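Local structure of probable hydrolase (Pseudomonas aeruginosa, 3OM8) at residues Arg20-Asn34 / Leu47-Ala61. The protein is probably an alpha/beta-fold hydrolase that may open the lactone ring of 3-oxoadipate enol-lactone. Sequence-based numbering, arbitrary orientation. Where two conformers were deposited one is given.
Sequences RLDGAAEKPLLALSN and LPALTRHFRVLRYDA
Arg58, on a strand flanked by both strands of the other segment, shares the Asp22 carboxylate with Arg20. Its strand 55-59 runs antiparallel to 20-22 and parallel to 29-33, the point where the alpha/beta-hydrolase sheet changes from antiparallel to parallel. The parallel side is a beta-alpha-beta crossover from strand 29-33 through helix 47-51 to strand 55-59, zipped by bonds such as Leu30 N to Arg55 O (2.7 Å). On the antiparallel side, Asp22 and Val56 exchange two backbone bonds. On the face toward helix 47-51, Asp22 OD1 takes Arg20 NH2 at 2.9 Å, while Arg58 NH2 reaches OD2 at 3.1 Å from above the carboxylate plane. The guanidinium planes stand 80° apart, and the shared carboxylate probably offsets their like charges; Arg58 NH1 also pairs with Asp44, and Arg20 NH1 bonds to Asn5 O. Leu47 lies over the rim of one face of the Arg58 guanidinium. Leu32 CD1 touches both Val56 CG1 and Leu50 CD1, meeting the latter tip to tip. On the other face Leu57 CB lies against Leu21 and Leu29. In the conformer given, Arg55, extended to NE, has Leu21 CD2 over one guanidinium face and Ala25 over the opposite one. Where the strands splay apart, a water accepts from Tyr59 N (2.9 Å) and lies 2.8 Å from Leu32 O.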
# COMPACT_ATOMS: atom_id res chain seq x y z
N ARG B 20 29.58 3.16 13.43
CA ARG B 20 30.46 2.29 12.64
C ARG B 20 30.06 2.24 11.16
O ARG B 20 28.88 2.37 10.82
CB ARG B 20 30.55 0.87 13.22
CG ARG B 20 29.31 0.01 13.07
CD ARG B 20 29.55 -1.40 13.59
NE ARG B 20 30.19 -2.26 12.59
CZ ARG B 20 31.50 -2.44 12.46
NH1 ARG B 20 32.35 -1.82 13.26
NH2 ARG B 20 31.97 -3.24 11.50
N LEU B 21 31.06 2.06 10.31
CA LEU B 21 30.83 1.90 8.88
C LEU B 21 31.09 0.46 8.45
O LEU B 21 32.03 -0.19 8.91
CB LEU B 21 31.70 2.87 8.08
CG LEU B 21 31.34 4.32 8.38
CD1 LEU B 21 32.58 5.14 8.69
CD2 LEU B 21 30.55 4.93 7.25
N ASP B 22 30.22 -0.04 7.57
CA ASP B 22 30.38 -1.38 7.00
C ASP B 22 30.30 -1.31 5.49
O ASP B 22 29.55 -0.51 4.94
CB ASP B 22 29.31 -2.33 7.54
CG ASP B 22 29.55 -2.72 8.98
OD1 ASP B 22 30.31 -3.70 9.20
OD2 ASP B 22 29.01 -2.05 9.89
N GLY B 23 31.08 -2.15 4.83
CA GLY B 23 31.08 -2.21 3.37
C GLY B 23 32.23 -1.44 2.74
O GLY B 23 32.92 -0.67 3.41
N ALA B 24 32.42 -1.64 1.44
CA ALA B 24 33.52 -1.02 0.72
C ALA B 24 33.38 0.49 0.69
O ALA B 24 32.30 1.02 0.44
CB ALA B 24 33.61 -1.58 -0.69
N ALA B 25 34.50 1.17 0.92
CA ALA B 25 34.53 2.63 1.05
C ALA B 25 34.10 3.40 -0.21
O ALA B 25 33.54 4.49 -0.12
CB ALA B 25 35.92 3.08 1.50
N GLU B 26 34.37 2.84 -1.38
CA GLU B 26 34.08 3.53 -2.63
C GLU B 26 32.59 3.55 -2.97
O GLU B 26 32.14 4.36 -3.77
CB GLU B 26 34.87 2.93 -3.80
CG GLU B 26 34.78 1.42 -3.92
CD GLU B 26 35.85 0.70 -3.10
OE1 GLU B 26 36.66 1.39 -2.44
OE2 GLU B 26 35.87 -0.55 -3.13
N LYS B 27 31.83 2.65 -2.36
CA LYS B 27 30.41 2.55 -2.64
C LYS B 27 29.64 3.70 -2.02
O LYS B 27 30.09 4.30 -1.06
CB LYS B 27 29.87 1.20 -2.18
CG LYS B 27 30.26 0.07 -3.12
CD LYS B 27 29.91 -1.30 -2.58
CE LYS B 27 30.42 -2.39 -3.51
NZ LYS B 27 30.36 -3.73 -2.87
N PRO B 28 28.47 4.03 -2.58
CA PRO B 28 27.65 5.16 -2.13
C PRO B 28 27.23 4.98 -0.67
O PRO B 28 26.98 3.85 -0.24
CB PRO B 28 26.42 5.09 -3.03
CG PRO B 28 26.87 4.28 -4.22
CD PRO B 28 27.81 3.27 -3.65
N LEU B 29 27.12 6.09 0.06
CA LEU B 29 26.86 6.04 1.51
C LEU B 29 25.38 5.92 1.81
O LEU B 29 24.56 6.69 1.30
CB LEU B 29 27.44 7.28 2.20
CG LEU B 29 27.79 7.30 3.71
CD1 LEU B 29 26.55 7.32 4.56
CD2 LEU B 29 28.68 6.14 4.11
N LEU B 30 25.03 4.92 2.61
CA LEU B 30 23.67 4.78 3.13
C LEU B 30 23.69 4.83 4.66
O LEU B 30 24.32 3.99 5.31
CB LEU B 30 23.05 3.46 2.67
CG LEU B 30 21.75 3.08 3.37
CD1 LEU B 30 20.68 4.14 3.15
CD2 LEU B 30 21.26 1.73 2.91
N ALA B 31 23.01 5.83 5.23
CA ALA B 31 22.94 6.00 6.68
C ALA B 31 21.64 5.44 7.24
O ALA B 31 20.56 5.70 6.72
CB ALA B 31 23.10 7.47 7.06
N LEU B 32 21.76 4.66 8.32
CA LEU B 32 20.61 4.07 9.00
C LEU B 32 20.41 4.75 10.35
O LEU B 32 21.37 5.01 11.06
CB LEU B 32 20.83 2.58 9.21
CG LEU B 32 21.22 1.83 7.93
CD1 LEU B 32 21.26 0.33 8.15
CD2 LEU B 32 20.25 2.18 6.84
N SER B 33 19.15 5.03 10.70
CA SER B 33 18.83 5.60 12.00
C SER B 33 17.78 4.73 12.71
O SER B 33 16.79 4.33 12.09
CB SER B 33 18.36 7.04 11.87
OG SER B 33 18.03 7.59 13.13
N ASN B 34 18.01 4.46 14.00
CA ASN B 34 17.30 3.40 14.71
C ASN B 34 15.96 3.80 15.33
O ASN B 34 15.62 4.97 15.39
CB ASN B 34 18.19 2.80 15.81
CG ASN B 34 19.63 2.61 15.36
OD1 ASN B 34 19.89 2.18 14.25
ND2 ASN B 34 20.56 2.92 16.25
N LEU B 47 22.66 -6.11 6.91
CA LEU B 47 24.01 -5.75 6.48
C LEU B 47 24.47 -6.47 5.20
O LEU B 47 24.92 -5.82 4.26
CB LEU B 47 25.03 -6.00 7.60
CG LEU B 47 25.52 -4.84 8.47
CD1 LEU B 47 26.92 -5.17 9.00
CD2 LEU B 47 25.54 -3.52 7.72
N PRO B 48 24.39 -7.80 5.17
CA PRO B 48 24.92 -8.49 3.98
C PRO B 48 24.30 -7.97 2.68
O PRO B 48 25.04 -7.63 1.76
CB PRO B 48 24.54 -9.95 4.23
CG PRO B 48 24.56 -10.05 5.76
CD PRO B 48 23.97 -8.75 6.23
N ALA B 49 22.97 -7.89 2.61
CA ALA B 49 22.33 -7.39 1.40
C ALA B 49 22.61 -5.90 1.17
O ALA B 49 22.83 -5.47 0.03
CB ALA B 49 20.82 -7.65 1.43
N LEU B 50 22.61 -5.11 2.23
CA LEU B 50 22.83 -3.67 2.08
C LEU B 50 24.24 -3.35 1.61
O LEU B 50 24.43 -2.48 0.76
CB LEU B 50 22.50 -2.92 3.37
CG LEU B 50 21.02 -2.83 3.73
CD1 LEU B 50 20.83 -2.03 4.98
CD2 LEU B 50 20.25 -2.19 2.58
N THR B 51 25.23 -4.04 2.17
CA THR B 51 26.63 -3.71 1.91
C THR B 51 27.12 -4.23 0.58
O THR B 51 28.25 -3.96 0.18
CB THR B 51 27.59 -4.25 3.01
OG1 THR B 51 27.50 -5.68 3.09
CG2 THR B 51 27.26 -3.62 4.38
N ARG B 52 26.27 -5.00 -0.10
CA ARG B 52 26.58 -5.45 -1.46
C ARG B 52 26.65 -4.25 -2.39
O ARG B 52 27.41 -4.25 -3.35
CB ARG B 52 25.53 -6.43 -1.98
CG ARG B 52 25.83 -7.89 -1.67
CD ARG B 52 25.00 -8.83 -2.56
NE ARG B 52 24.21 -9.77 -1.76
CZ ARG B 52 22.91 -9.63 -1.49
NH1 ARG B 52 22.29 -10.54 -0.74
NH2 ARG B 52 22.22 -8.60 -1.97
N HIS B 53 25.86 -3.22 -2.09
CA HIS B 53 25.72 -2.05 -2.95
C HIS B 53 26.14 -0.72 -2.30
O HIS B 53 26.51 0.23 -3.00
CB HIS B 53 24.28 -1.97 -3.42
CG HIS B 53 23.76 -3.26 -3.98
ND1 HIS B 53 23.83 -3.57 -5.33
CD2 HIS B 53 23.17 -4.32 -3.38
CE1 HIS B 53 23.30 -4.76 -5.53
NE2 HIS B 53 22.90 -5.24 -4.37
N PHE B 54 26.08 -0.64 -0.98
CA PHE B 54 26.34 0.64 -0.32
C PHE B 54 27.32 0.53 0.83
O PHE B 54 27.48 -0.54 1.42
CB PHE B 54 25.03 1.24 0.21
CG PHE B 54 23.96 1.37 -0.83
CD1 PHE B 54 23.95 2.45 -1.71
CD2 PHE B 54 22.96 0.41 -0.95
CE1 PHE B 54 22.98 2.57 -2.68
CE2 PHE B 54 21.98 0.52 -1.92
CZ PHE B 54 21.98 1.60 -2.79
N ARG B 55 28.01 1.63 1.11
CA ARG B 55 28.73 1.77 2.36
C ARG B 55 27.69 2.16 3.40
O ARG B 55 27.03 3.18 3.26
CB ARG B 55 29.78 2.87 2.25
CG ARG B 55 30.82 2.85 3.34
CD ARG B 55 31.73 4.04 3.22
NE ARG B 55 32.94 3.89 4.02
CZ ARG B 55 33.76 4.89 4.30
NH1 ARG B 55 34.85 4.67 5.03
NH2 ARG B 55 33.49 6.11 3.86
N VAL B 56 27.54 1.33 4.43
CA VAL B 56 26.50 1.56 5.43
C VAL B 56 27.01 2.24 6.71
O VAL B 56 27.82 1.67 7.45
CB VAL B 56 25.78 0.24 5.78
CG1 VAL B 56 24.71 0.48 6.84
CG2 VAL B 56 25.16 -0.36 4.54
N LEU B 57 26.53 3.45 6.95
CA LEU B 57 26.80 4.16 8.20
C LEU B 57 25.70 3.85 9.20
O LEU B 57 24.53 4.12 8.92
CB LEU B 57 26.86 5.67 7.97
CG LEU B 57 26.83 6.53 9.25
CD1 LEU B 57 28.16 6.45 9.96
CD2 LEU B 57 26.51 7.97 8.91
N ARG B 58 26.08 3.28 10.34
CA ARG B 58 25.16 3.03 11.45
C ARG B 58 25.63 3.78 12.70
O ARG B 58 26.82 3.99 12.88
CB ARG B 58 25.08 1.53 11.75
CG ARG B 58 24.28 0.72 10.74
CD ARG B 58 24.15 -0.71 11.20
NE ARG B 58 25.43 -1.39 11.22
CZ ARG B 58 25.64 -2.57 11.80
NH1 ARG B 58 24.66 -3.19 12.43
NH2 ARG B 58 26.85 -3.12 11.77
N TYR B 59 24.69 4.19 13.55
CA TYR B 59 25.05 4.85 14.81
C TYR B 59 24.00 4.59 15.89
O TYR B 59 22.83 4.32 15.58
CB TYR B 59 25.24 6.35 14.60
CG TYR B 59 23.94 7.10 14.38
CD1 TYR B 59 23.43 7.93 15.37
CD2 TYR B 59 23.22 6.97 13.20
CE1 TYR B 59 22.24 8.62 15.18
CE2 TYR B 59 22.03 7.65 13.00
CZ TYR B 59 21.54 8.47 14.01
OH TYR B 59 20.36 9.16 13.84
N ASP B 60 24.42 4.65 17.15
CA ASP B 60 23.48 4.62 18.27
C ASP B 60 23.04 6.05 18.54
O ASP B 60 23.86 6.94 18.75
CB ASP B 60 24.12 3.99 19.50
CG ASP B 60 24.24 2.49 19.38
OD1 ASP B 60 23.51 1.93 18.54
OD2 ASP B 60 25.05 1.86 20.11
N ALA B 61 21.73 6.28 18.50
CA ALA B 61 21.23 7.63 18.70
C ALA B 61 21.63 8.20 20.07
O ALA B 61 21.96 7.46 21.01
CB ALA B 61 19.73 7.65 18.54
O HOH W 1 27.27 -0.16 9.71
O HOH W 2 22.12 2.96 12.84
O HOH W 3 19.69 4.04 18.80
O HOH W 4 20.55 5.73 15.15